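Local coordinates for centrosomal protein of 104 kDa (Homo sapiens, PDB 5LPH), which is required for ciliogenesis and for structural integrity at the ciliary tip, and interacts with tubulin, the present chain being its TOG domain, at residues E30-T33 and E34-R38. Residues are numbered along the deposited sequence; the frame is centred on the assembly and turned at random.
Sequences EPLT and EKALR
Glu34 starts helix 34-39 directly after Thr33, whose hydroxyl and carbonyl both accept bonds from amides of the first turn. The CB of Glu34 points away from the loop. The chain then bends at chi2 (56°), which turns the carboxylate along the helix toward Arg38, one turn on. Lys35 adds little to the contact. Its CB passes 4.1 Å from Thr33 OG1, and the rest of the chain runs outward. Ala36 meets the loop with both backbone and methyl. Its N donates to Thr33 OG1 over 3.2 Å, fairly straight at 159°. Thr33 sits at the N-cap position, and this is its capping bond. A chi1 of 58° sets OG1 between the backbone N and the carbonyl carbon, facing that amide. The capped helix is the first modelled helix of this helical TOG domain, a HEAT-repeat array. Ala36 CB also packs on Leu32 CD2, and helix 49-56 adds Tyr56 against both residues. Leu37 N donates to Thr33 O over 3.0 Å, a backbone bond from the N-cap carbonyl to the amide four residues on. The side chains of Leu37 and Leu32 cross at about a right angle, their CD1 methyls 3.8 Å apart, and Ile44 of helix 41-47 touches both. Arg38 forms a salt bridge with Glu34, gripping it side-on. Its NE (2.8 Å) and NH2 both donate to one oxygen, Glu34 OE2, which lies in the guanidinium plane.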
# COMPACT_ATOMS: atom_id res chain seq x y z
N GLU A 30 21.36 -1.78 22.43
CA GLU A 30 21.97 -0.47 22.72
C GLU A 30 20.87 0.54 23.09
O GLU A 30 19.70 0.30 22.80
CB GLU A 30 22.86 0.02 21.56
CG GLU A 30 22.15 0.38 20.26
CD GLU A 30 22.14 -0.73 19.22
OE1 GLU A 30 22.36 -1.92 19.57
OE2 GLU A 30 21.90 -0.41 18.04
N PRO A 31 21.24 1.66 23.74
CA PRO A 31 20.18 2.58 24.13
C PRO A 31 19.62 3.35 22.94
O PRO A 31 20.28 3.46 21.89
CB PRO A 31 20.89 3.53 25.10
CG PRO A 31 22.29 3.58 24.62
CD PRO A 31 22.58 2.23 24.02
N LEU A 32 18.41 3.85 23.11
CA LEU A 32 17.77 4.71 22.11
C LEU A 32 18.54 6.02 22.02
O LEU A 32 18.97 6.57 23.03
CB LEU A 32 16.31 4.97 22.50
CG LEU A 32 15.40 3.73 22.47
CD1 LEU A 32 14.15 3.94 23.32
CD2 LEU A 32 15.03 3.37 21.04
N THR A 33 18.70 6.53 20.80
CA THR A 33 19.29 7.85 20.58
C THR A 33 18.31 8.92 21.07
O THR A 33 17.14 8.63 21.29
CB THR A 33 19.58 8.12 19.09
OG1 THR A 33 18.37 8.00 18.33
CG2 THR A 33 20.63 7.13 18.56
N GLU A 34 18.80 10.15 21.21
CA GLU A 34 17.94 11.27 21.63
C GLU A 34 16.80 11.51 20.64
O GLU A 34 15.66 11.74 21.05
CB GLU A 34 18.77 12.55 21.84
CG GLU A 34 18.02 13.70 22.49
CD GLU A 34 17.40 13.34 23.84
OE1 GLU A 34 18.05 12.64 24.64
OE2 GLU A 34 16.24 13.76 24.09
N LYS A 35 17.11 11.42 19.34
CA LYS A 35 16.11 11.56 18.27
C LYS A 35 15.02 10.48 18.33
O LYS A 35 13.83 10.79 18.21
CB LYS A 35 16.80 11.52 16.90
CG LYS A 35 15.85 11.57 15.70
CD LYS A 35 16.56 12.11 14.46
CE LYS A 35 16.45 13.61 14.38
NZ LYS A 35 17.16 14.20 13.21
N ALA A 36 15.45 9.23 18.50
CA ALA A 36 14.52 8.09 18.60
C ALA A 36 13.62 8.17 19.83
O ALA A 36 12.45 7.77 19.79
CB ALA A 36 15.31 6.79 18.62
N LEU A 37 14.18 8.68 20.91
CA LEU A 37 13.49 8.85 22.19
C LEU A 37 12.28 9.78 22.05
O LEU A 37 11.19 9.47 22.54
CB LEU A 37 14.47 9.40 23.23
CG LEU A 37 14.46 8.94 24.68
CD1 LEU A 37 14.18 7.44 24.82
CD2 LEU A 37 15.80 9.30 25.29
N ARG A 38 12.47 10.91 21.37
CA ARG A 38 11.39 11.89 21.15
C ARG A 38 10.38 11.38 20.12
O ARG A 38 9.16 11.55 20.29
CB ARG A 38 11.96 13.25 20.72
CG ARG A 38 12.99 13.86 21.67
CD ARG A 38 12.44 14.17 23.07
NE ARG A 38 13.48 14.10 24.11
CZ ARG A 38 13.27 14.25 25.42
NH1 ARG A 38 12.05 14.51 25.90
NH2 ARG A 38 14.30 14.15 26.26